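Local coordinates for extracellular solute-binding protein, family 1 (Trichodesmium erythraeum IMS101, PDB 6G7N) that binds ferric iron and probably delivers it, as the solute-binding component, to an ABC transporter for iron uptake, at residues R9-L17 with A260-E270; Q113-E121 with F220-H230. All coordinates share one frame; numbering follows the deposited sequence.

Contact 1: R9-L17 with A260-E270; sequences RHYDTDQAL and AQKIFSEGNNE. With DAL (D-alanine), chain C.
Tyr11 and Asn268 meet beside the bound D-alanine, where the Tyr11 hydroxyl OH stands 2.8 Å from ligand atom OXT, which lies at the edge of the tyrosine ring. The Asn268 amide runs nearly parallel to that ring, 18° between planes, and its CB packs 3.7 Å from Tyr11 CE2. Asn268 is in turn positioned by Glu270: ND2 donates to the anti lone pair of OE2 at 2.8 Å, and the same oxygen forms a salt bridge with Arg9 NE (3.4 Å). Arg9, itself one of the pocket residues, is held from several sides. Its guanidinium lies flat on the Phe264 ring, the planes 6° apart, in a cation-pi stack, while Asn268 CB covers the opposite face. With CG of Phe264 trans to its own nitrogen (chi1 -176°), the ring swings off the helix to meet this charge. In its own plane the guanidinium also donates from NH2 to Phe264 O at 3.1 Å, a bond that fixes its rotation. Farther out, ordered waters join Asp14 OD1 to Arg9 NH1 and to Thr13 OG1, and Asp14 OD2 receives the Tyr11 backbone N at 2.9 Å, steadying the tyrosine's loop. Away from the ligand the contact becomes apolar, with Leu17 CD1 3.8 Å from Phe264 CB. A Schellman motif with Asn269 as C-prime residue ends helix 258-266. That helix lies between the start of helix 15-25 and strand 96-108, whose Ser99 and Arg101 hold Glu270; Ser234 of strand 231-239 takes Arg9 NE, and Leu17 reaches helix 245-255.

Contact 2: Q113-E121 with F220-H230; sequences QPSELSTYE and FFPNQNGRGTH
This is a loop-to-loop contact, in which residues 113-121, following strand 96-108, lie against the connection from strand 217-220 to strand 231-239. Its polar centre is Asn223, which pairs through both backbone and amide: its N donates to Ser118 O at 2.9 Å, almost straight at 177°, OD1 accepts the Tyr120 backbone N on a lone pair, and ND2 donates a hydrogen bond to Glu121 OE1. Glu121 bends at chi2 (77°), which turns its carboxylate back toward Asn223 and Arg227. Arg227 approaches it end-on, NH1 and NH2 both gripping Glu121 OE2, each at 2.9 Å, with the two planes nearly perpendicular (88°). Tyr120 lays one ring face on Pro222, whose CB sits 3.9 Å from the ring centroid, and its OH accepts from His230 N at 3.0 Å. A phenylalanine here would keep the proline packing but would probably leave both the His230 amide and the Arg103 carbonyl without this hydroxyl. At the other end Leu117 CB presses over the centre of the Phe220 ring in a CH-pi contact, 3.5 Å from the centroid. Strand 96-108 underlies the arrangement, supplying Arg103 and Tyr107, while helix 140-167 brings His153 to Glu121 and packs Leu149 against Arg227.

Only contact 1 takes part in the ligand pocket of this solute-binding protein; contact 2 joins two loops away from it. Contact 1 provides Arg9, Tyr11 and Asn268, and the Asn268 side chain comes within about 5 Å of the ferric ion held by Tyr141, Tyr197 and Tyr198. Contact 2 is farther off, with the His230 side chain about 12 Å from the iron and about 13 Å from D-alanine. The centres of contact 1 and contact 2 are about 29 Å apart and their nearest atoms about 10 Å apart, with no direct touch. Along the chain, residues 113-121 and 220-230 both fall between the two segments of contact 1. Strands 96-108 and 231-239 connect the two regions.

Contact 1: R9-L17 with A260-E270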
loop_
_atom_site.group_PDB
_atom_site.type_symbol
_atom_site.label_atom_id
_atom_site.label_comp_id
_atom_site.label_asym_id
_atom_site.label_seq_id
_atom_site.Cartn_x
_atom_site.Cartn_y
_atom_site.Cartn_z
ATOM N N ARG A 9 2.544 -0.471 -11.347
ATOM C CA ARG A 9 2.401 0.771 -10.545
ATOM C C ARG A 9 2.676 2.040 -11.361
ATOM O O ARG A 9 2.714 3.150 -10.817
ATOM C CB ARG A 9 3.346 0.633 -9.312
ATOM C CG ARG A 9 3.526 1.825 -8.340
ATOM C CD ARG A 9 2.251 2.425 -7.769
ATOM N NE ARG A 9 2.539 3.542 -6.872
ATOM C CZ ARG A 9 2.888 4.752 -7.292
ATOM N NH1 ARG A 9 2.952 5.039 -8.578
ATOM N NH2 ARG A 9 3.174 5.696 -6.394
ATOM N N HIS A 10 2.805 1.897 -12.677
ATOM C CA HIS A 10 3.070 3.051 -13.527
ATOM C C HIS A 10 1.821 3.940 -13.633
ATOM O O HIS A 10 0.722 3.466 -13.906
ATOM C CB HIS A 10 3.492 2.584 -14.942
ATOM C CG HIS A 10 3.587 3.687 -15.946
ATOM N ND1 HIS A 10 4.708 4.476 -16.096
ATOM C CD2 HIS A 10 2.671 4.130 -16.838
ATOM C CE1 HIS A 10 4.473 5.351 -17.065
ATOM N NE2 HIS A 10 3.242 5.168 -17.519
ATOM N N TYR A 11 2.030 5.245 -13.485
ATOM C CA TYR A 11 1.070 6.296 -13.861
ATOM C C TYR A 11 1.718 7.167 -14.930
ATOM O O TYR A 11 2.940 7.260 -15.001
ATOM C CB TYR A 11 0.636 7.114 -12.643
ATOM C CG TYR A 11 -0.250 6.314 -11.739
ATOM C CD1 TYR A 11 -1.604 6.154 -12.003
ATOM C CD2 TYR A 11 0.277 5.619 -10.655
ATOM C CE1 TYR A 11 -2.400 5.372 -11.167
ATOM C CE2 TYR A 11 -0.502 4.834 -9.833
ATOM C CZ TYR A 11 -1.840 4.717 -10.079
ATOM O OH TYR A 11 -2.618 3.930 -9.249
ATOM N N ASP A 12 0.914 7.834 -15.766
ATOM C CA ASP A 12 1.425 8.646 -16.891
ATOM C C ASP A 12 2.465 9.672 -16.477
ATOM O O ASP A 12 3.438 9.931 -17.194
ATOM C CB ASP A 12 0.248 9.374 -17.580
ATOM C CG ASP A 12 0.608 9.928 -18.961
ATOM O OD1 ASP A 12 1.290 9.218 -19.719
ATOM O OD2 ASP A 12 0.190 11.057 -19.302
ATOM N N THR A 13 2.235 10.278 -15.319
ATOM C CA THR A 13 3.140 11.275 -14.796
ATOM C C THR A 13 4.548 10.702 -14.487
ATOM O O THR A 13 5.514 11.474 -14.428
ATOM C CB THR A 13 2.529 11.944 -13.552
ATOM O OG1 THR A 13 2.075 10.934 -12.649
ATOM C CG2 THR A 13 1.349 12.849 -13.918
ATOM N N ASP A 14 4.680 9.379 -14.369
ATOM C CA ASP A 14 5.976 8.768 -14.135
ATOM C C ASP A 14 6.905 8.866 -15.345
ATOM O O ASP A 14 8.100 8.698 -15.194
ATOM C CB ASP A 14 5.837 7.283 -13.726
ATOM C CG ASP A 14 5.130 7.080 -12.378
ATOM O OD1 ASP A 14 5.163 8.007 -11.545
ATOM O OD2 ASP A 14 4.551 5.990 -12.153
ATOM N N GLN A 15 6.369 9.162 -16.528
ATOM C CA GLN A 15 7.291 9.410 -17.677
ATOM C C GLN A 15 8.334 10.515 -17.402
ATOM O O GLN A 15 9.474 10.417 -17.841
ATOM C CB GLN A 15 6.514 9.732 -18.943
ATOM C CG GLN A 15 7.386 9.682 -20.196
ATOM C CD GLN A 15 7.947 8.303 -20.474
ATOM O OE1 GLN A 15 7.208 7.340 -20.468
ATOM N NE2 GLN A 15 9.265 8.191 -20.685
ATOM N N ALA A 16 7.975 11.490 -16.561
ATOM C CA ALA A 16 8.949 12.535 -16.142
ATOM C C ALA A 16 10.125 11.955 -15.361
ATOM O O ALA A 16 11.255 12.386 -15.512
ATOM C CB ALA A 16 8.267 13.629 -15.329
ATOM N N LEU A 17 9.833 10.954 -14.538
ATOM C CA LEU A 17 10.850 10.304 -13.799
ATOM C C LEU A 17 11.768 9.502 -14.749
ATOM O O LEU A 17 12.986 9.580 -14.613
ATOM C CB LEU A 17 10.115 9.474 -12.752
ATOM C CG LEU A 17 10.892 8.842 -11.665
ATOM C CD1 LEU A 17 10.015 8.691 -10.449
ATOM C CD2 LEU A 17 11.361 7.500 -12.187
ATOM N N ALA A 260 12.699 12.593 -7.580
ATOM C CA ALA A 260 11.980 11.379 -7.943
ATOM C C ALA A 260 10.951 11.032 -6.876
ATOM O O ALA A 260 9.833 10.601 -7.200
ATOM C CB ALA A 260 12.928 10.222 -8.140
ATOM N N GLN A 261 11.302 11.226 -5.608
ATOM C CA GLN A 261 10.360 10.964 -4.539
ATOM C C GLN A 261 9.092 11.788 -4.684
ATOM O O GLN A 261 7.978 11.280 -4.501
ATOM C CB GLN A 261 11.012 11.212 -3.161
ATOM C CG GLN A 261 11.913 10.067 -2.715
ATOM C CD GLN A 261 11.063 8.921 -2.232
ATOM O OE1 GLN A 261 10.403 9.011 -1.182
ATOM N NE2 GLN A 261 11.041 7.845 -3.010
ATOM N N LYS A 262 9.262 13.061 -5.023
ATOM C CA LYS A 262 8.095 13.923 -5.246
ATOM C C LYS A 262 7.246 13.399 -6.406
ATOM O O LYS A 262 6.022 13.235 -6.275
ATOM C CB LYS A 262 8.541 15.344 -5.520
ATOM C CG LYS A 262 7.408 16.290 -5.873
ATOM C CD LYS A 262 7.895 17.704 -6.176
ATOM C CE LYS A 262 6.783 18.627 -6.652
ATOM N NZ LYS A 262 5.730 18.797 -5.630
ATOM N N ILE A 263 7.850 13.169 -7.557
ATOM C CA ILE A 263 7.077 12.789 -8.729
ATOM C C ILE A 263 6.395 11.439 -8.513
ATOM O O ILE A 263 5.202 11.291 -8.820
ATOM C CB ILE A 263 7.982 12.708 -9.967
ATOM C CG1 ILE A 263 8.517 14.090 -10.363
ATOM C CG2 ILE A 263 7.241 12.069 -11.137
ATOM C CD1 ILE A 263 9.701 14.064 -11.303
ATOM N N PHE A 264 7.131 10.474 -7.982
ATOM C CA PHE A 264 6.595 9.130 -7.843
ATOM C C PHE A 264 5.478 9.099 -6.811
ATOM O O PHE A 264 4.437 8.463 -7.034
ATOM C CB PHE A 264 7.714 8.166 -7.453
ATOM C CG PHE A 264 7.276 6.736 -7.368
ATOM C CD1 PHE A 264 6.872 6.026 -8.495
ATOM C CD2 PHE A 264 7.189 6.106 -6.128
ATOM C CE1 PHE A 264 6.463 4.710 -8.387
ATOM C CE2 PHE A 264 6.758 4.805 -6.028
ATOM C CZ PHE A 264 6.414 4.109 -7.162
ATOM N N SER A 265 5.687 9.734 -5.658
ATOM C CA SER A 265 4.667 9.696 -4.614
ATOM C C SER A 265 3.427 10.475 -5.045
ATOM O O SER A 265 2.289 10.007 -4.913
ATOM C CB SER A 265 5.233 10.212 -3.279
ATOM O OG SER A 265 6.429 9.528 -2.928
ATOM N N GLU A 266 3.627 11.671 -5.587
ATOM C CA GLU A 266 2.513 12.518 -5.941
ATOM C C GLU A 266 1.690 11.967 -7.080
ATOM O O GLU A 266 0.482 12.232 -7.135
ATOM C CB GLU A 266 2.971 13.945 -6.202
ATOM C CG GLU A 266 3.468 14.586 -4.918
ATOM C CD GLU A 266 3.851 16.035 -5.054
ATOM O OE1 GLU A 266 3.704 16.634 -6.156
ATOM O OE2 GLU A 266 4.330 16.592 -4.034
ATOM N N GLY A 267 2.284 11.118 -7.920
ATOM C CA GLY A 267 1.577 10.512 -9.034
ATOM C C GLY A 267 0.376 9.673 -8.586
ATOM O O GLY A 267 -0.555 9.472 -9.366
ATOM N N ASN A 268 0.418 9.130 -7.376
ATOM C CA ASN A 268 -0.725 8.443 -6.809
ATOM C C ASN A 268 -1.153 8.979 -5.457
ATOM O O ASN A 268 -1.772 8.240 -4.683
ATOM C CB ASN A 268 -0.489 6.926 -6.736
ATOM C CG ASN A 268 -1.761 6.148 -6.439
ATOM O OD1 ASN A 268 -2.852 6.499 -6.946
ATOM N ND2 ASN A 268 -1.639 5.060 -5.668
ATOM N N ASN A 269 -0.844 10.232 -5.162
ATOM C CA ASN A 269 -1.239 10.826 -3.892
ATOM C C ASN A 269 -0.801 10.026 -2.675
ATOM O O ASN A 269 -1.500 9.990 -1.670
ATOM C CB ASN A 269 -2.748 11.094 -3.848
ATOM C CG ASN A 269 -3.198 11.952 -4.991
ATOM O OD1 ASN A 269 -2.738 13.070 -5.150
ATOM N ND2 ASN A 269 -4.086 11.416 -5.820
ATOM N N GLU A 270 0.394 9.434 -2.772
ATOM C CA GLU A 270 1.049 8.705 -1.691
ATOM C C GLU A 270 2.061 9.618 -0.983
ATOM O O GLU A 270 2.376 10.721 -1.462
ATOM C CB GLU A 270 1.684 7.406 -2.222
ATOM C CG GLU A 270 0.627 6.414 -2.634
ATOM C CD GLU A 270 1.172 5.083 -3.124
ATOM O OE1 GLU A 270 2.050 4.478 -2.434
ATOM O OE2 GLU A 270 0.704 4.592 -4.182
HETATM N N DAL C . -4.565 0.153 -6.766
HETATM C CA DAL C . -3.591 0.968 -7.567
HETATM C CB DAL C . -2.981 0.127 -8.678
HETATM C C DAL C . -2.539 1.618 -6.731
HETATM O O DAL C . -2.685 1.528 -5.495
HETATM O OXT DAL C . -1.592 2.207 -7.319
HETATM O O HOH W 1 3.389 7.643 -9.446
HETATM O O HOH W 2 4.222 10.457 -11.305
HETATM O O HOH W 3 -0.545 10.735 -11.801
#

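Contact 2: Q113-E121 with F220-H230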
loop_
_atom_site.group_PDB
_atom_site.type_symbol
_atom_site.label_atom_id
_atom_site.label_comp_id
_atom_site.label_asym_id
_atom_site.label_seq_id
_atom_site.Cartn_x
_atom_site.Cartn_y
_atom_site.Cartn_z
ATOM N N GLN A 113 -17.886 11.815 15.115
ATOM C CA GLN A 113 -16.852 12.745 15.579
ATOM C C GLN A 113 -15.543 11.983 15.730
ATOM O O GLN A 113 -15.559 10.828 16.146
ATOM C CB GLN A 113 -17.264 13.351 16.920
ATOM C CG GLN A 113 -18.578 14.138 16.888
ATOM C CD GLN A 113 -18.563 15.229 15.853
ATOM O OE1 GLN A 113 -19.405 15.259 14.948
ATOM N NE2 GLN A 113 -17.570 16.101 15.938
ATOM N N PRO A 114 -14.402 12.590 15.372
ATOM C CA PRO A 114 -13.110 11.852 15.526
ATOM C C PRO A 114 -12.822 11.382 16.942
ATOM O O PRO A 114 -12.131 10.393 17.112
ATOM C CB PRO A 114 -12.044 12.854 15.056
ATOM C CG PRO A 114 -12.771 14.024 14.519
ATOM C CD PRO A 114 -14.247 13.874 14.668
ATOM N N SER A 115 -13.383 12.046 17.951
ATOM C CA SER A 115 -13.284 11.587 19.341
ATOM C C SER A 115 -13.850 10.189 19.582
ATOM O O SER A 115 -13.471 9.531 20.556
ATOM C CB SER A 115 -13.976 12.593 20.270
ATOM O OG SER A 115 -15.372 12.599 20.026
ATOM N N GLU A 116 -14.721 9.714 18.691
ATOM C CA GLU A 116 -15.283 8.364 18.780
ATOM C C GLU A 116 -14.362 7.283 18.264
ATOM O O GLU A 116 -14.654 6.095 18.435
ATOM C CB GLU A 116 -16.591 8.269 17.990
ATOM C CG GLU A 116 -17.676 9.213 18.453
ATOM C CD GLU A 116 -18.890 9.159 17.545
ATOM O OE1 GLU A 116 -19.431 8.062 17.336
ATOM O OE2 GLU A 116 -19.295 10.209 17.026
ATOM N N LEU A 117 -13.278 7.683 17.614
ATOM C CA LEU A 117 -12.338 6.752 16.994
ATOM C C LEU A 117 -11.051 6.653 17.808
ATOM O O LEU A 117 -10.655 7.608 18.478
ATOM C CB LEU A 117 -12.030 7.222 15.570
ATOM C CG LEU A 117 -13.257 7.393 14.670
ATOM C CD1 LEU A 117 -12.908 8.006 13.333
ATOM C CD2 LEU A 117 -13.998 6.077 14.512
ATOM N N SER A 118 -10.368 5.513 17.693
ATOM C CA SER A 118 -9.115 5.304 18.423
ATOM C C SER A 118 -8.209 4.333 17.685
ATOM O O SER A 118 -7.198 4.747 17.092
ATOM C CB SER A 118 -9.402 4.851 19.864
ATOM O OG SER A 118 -10.213 3.701 19.905
ATOM N N THR A 119 -8.562 3.054 17.728
ATOM C CA THR A 119 -7.705 1.991 17.252
ATOM C C THR A 119 -8.422 1.084 16.246
ATOM O O THR A 119 -9.648 1.054 16.161
ATOM C CB THR A 119 -7.244 1.108 18.421
ATOM O OG1 THR A 119 -8.408 0.527 18.983
ATOM C CG2 THR A 119 -6.490 1.933 19.491
ATOM N N TYR A 120 -7.641 0.262 15.537
ATOM C CA TYR A 120 -8.208 -0.812 14.747
ATOM C C TYR A 120 -8.971 -1.778 15.657
ATOM O O TYR A 120 -10.041 -2.281 15.298
ATOM C CB TYR A 120 -7.126 -1.607 13.987
ATOM C CG TYR A 120 -6.316 -0.769 13.012
ATOM C CD1 TYR A 120 -6.857 -0.310 11.827
ATOM C CD2 TYR A 120 -5.002 -0.422 13.305
ATOM C CE1 TYR A 120 -6.119 0.469 10.929
ATOM C CE2 TYR A 120 -4.263 0.361 12.445
ATOM C CZ TYR A 120 -4.817 0.822 11.269
ATOM O OH TYR A 120 -4.060 1.644 10.450
ATOM N N GLU A 121 -8.427 -2.054 16.845
ATOM C CA GLU A 121 -9.012 -3.015 17.763
ATOM C C GLU A 121 -10.414 -2.611 18.167
ATOM O O GLU A 121 -11.303 -3.460 18.302
ATOM C CB GLU A 121 -8.099 -3.190 18.989
ATOM C CG GLU A 121 -6.803 -3.965 18.673
ATOM C CD GLU A 121 -5.692 -3.194 17.937
ATOM O OE1 GLU A 121 -5.763 -1.963 17.776
ATOM O OE2 GLU A 121 -4.732 -3.893 17.524
ATOM N N PHE A 220 -9.046 9.241 9.520
ATOM C CA PHE A 220 -8.532 9.099 10.876
ATOM C C PHE A 220 -7.394 8.069 10.866
ATOM O O PHE A 220 -7.584 6.937 10.425
ATOM C CB PHE A 220 -9.653 8.656 11.821
ATOM C CG PHE A 220 -9.271 8.597 13.269
ATOM C CD1 PHE A 220 -9.358 9.720 14.078
ATOM C CD2 PHE A 220 -8.769 7.428 13.812
ATOM C CE1 PHE A 220 -9.023 9.658 15.415
ATOM C CE2 PHE A 220 -8.414 7.371 15.146
ATOM C CZ PHE A 220 -8.533 8.484 15.942
ATOM N N PHE A 221 -6.241 8.472 11.397
ATOM C CA PHE A 221 -5.052 7.617 11.472
ATOM C C PHE A 221 -5.093 6.861 12.799
ATOM O O PHE A 221 -4.927 7.471 13.848
ATOM C CB PHE A 221 -3.790 8.490 11.386
ATOM C CG PHE A 221 -3.697 9.272 10.096
ATOM C CD1 PHE A 221 -3.445 8.643 8.896
ATOM C CD2 PHE A 221 -3.877 10.642 10.079
ATOM C CE1 PHE A 221 -3.356 9.314 7.694
ATOM C CE2 PHE A 221 -3.802 11.342 8.875
ATOM C CZ PHE A 221 -3.537 10.681 7.684
ATOM N N PRO A 222 -5.310 5.520 12.793
ATOM C CA PRO A 222 -5.562 4.864 14.051
ATOM C C PRO A 222 -4.295 4.563 14.855
ATOM O O PRO A 222 -3.165 4.577 14.343
ATOM C CB PRO A 222 -6.257 3.553 13.628
ATOM C CG PRO A 222 -6.763 3.809 12.247
ATOM C CD PRO A 222 -5.679 4.658 11.663
ATOM N N ASN A 223 -4.529 4.280 16.136
ATOM C CA ASN A 223 -3.510 3.786 17.066
ATOM C C ASN A 223 -2.397 4.818 17.342
ATOM O O ASN A 223 -1.278 4.455 17.723
ATOM C CB ASN A 223 -2.913 2.415 16.670
ATOM C CG ASN A 223 -3.945 1.287 16.642
ATOM O OD1 ASN A 223 -4.948 1.366 15.943
ATOM N ND2 ASN A 223 -3.702 0.210 17.424
ATOM N N GLN A 224 -2.751 6.104 17.294
ATOM C CA GLN A 224 -1.781 7.164 17.557
ATOM C C GLN A 224 -1.253 7.209 18.964
ATOM O O GLN A 224 -0.151 7.709 19.170
ATOM C CB GLN A 224 -2.382 8.527 17.201
ATOM C CG GLN A 224 -2.642 8.663 15.711
ATOM C CD GLN A 224 -1.363 8.587 14.919
ATOM O OE1 GLN A 224 -0.511 9.510 15.001
ATOM N NE2 GLN A 224 -1.156 7.480 14.185
ATOM N N ASN A 225 -2.043 6.753 19.925
ATOM C CA ASN A 225 -1.629 6.742 21.308
ATOM C C ASN A 225 -0.955 5.449 21.702
ATOM O O ASN A 225 -0.577 5.281 22.854
ATOM C CB ASN A 225 -2.804 7.080 22.240
ATOM C CG ASN A 225 -3.297 8.493 22.032
ATOM O OD1 ASN A 225 -2.507 9.395 21.806
ATOM N ND2 ASN A 225 -4.591 8.682 22.072
ATOM N N GLY A 226 -0.766 4.554 20.732
ATOM C CA GLY A 226 -0.113 3.268 20.921
ATOM C C GLY A 226 0.935 3.061 19.863
ATOM O O GLY A 226 1.868 3.870 19.731
ATOM N N ARG A 227 0.811 1.963 19.120
ATOM C CA ARG A 227 1.883 1.540 18.226
ATOM C C ARG A 227 1.992 2.331 16.932
ATOM O O ARG A 227 3.010 2.220 16.260
ATOM C CB ARG A 227 1.768 0.061 17.931
ATOM C CG ARG A 227 0.558 -0.317 17.064
ATOM C CD ARG A 227 0.488 -1.807 16.832
ATOM N NE ARG A 227 -0.658 -2.185 16.002
ATOM C CZ ARG A 227 -1.839 -2.622 16.445
ATOM N NH1 ARG A 227 -2.069 -2.785 17.731
ATOM N NH2 ARG A 227 -2.802 -2.872 15.586
ATOM N N GLY A 228 0.950 3.083 16.564
ATOM C CA GLY A 228 0.950 3.823 15.337
ATOM C C GLY A 228 0.107 3.196 14.246
ATOM O O GLY A 228 -0.390 2.079 14.367
ATOM N N THR A 229 -0.054 3.930 13.147
ATOM C CA THR A 229 -0.898 3.551 12.048
ATOM C C THR A 229 -0.214 2.502 11.157
ATOM O O THR A 229 1.004 2.540 10.961
ATOM C CB THR A 229 -1.261 4.817 11.242
ATOM O OG1 THR A 229 -1.982 5.709 12.085
ATOM C CG2 THR A 229 -2.042 4.552 9.988
ATOM N N HIS A 230 -1.029 1.606 10.589
ATOM C CA HIS A 230 -0.570 0.608 9.604
ATOM C C HIS A 230 -0.248 1.310 8.284
ATOM O O HIS A 230 -1.149 1.903 7.651
ATOM C CB HIS A 230 -1.667 -0.421 9.415
ATOM C CG HIS A 230 -1.393 -1.432 8.354
ATOM N ND1 HIS A 230 -0.743 -2.616 8.586
ATOM C CD2 HIS A 230 -1.729 -1.451 7.035
ATOM C CE1 HIS A 230 -0.715 -3.312 7.455
ATOM N NE2 HIS A 230 -1.311 -2.640 6.495
HETATM O O HOH W 4 -5.421 7.241 16.951
#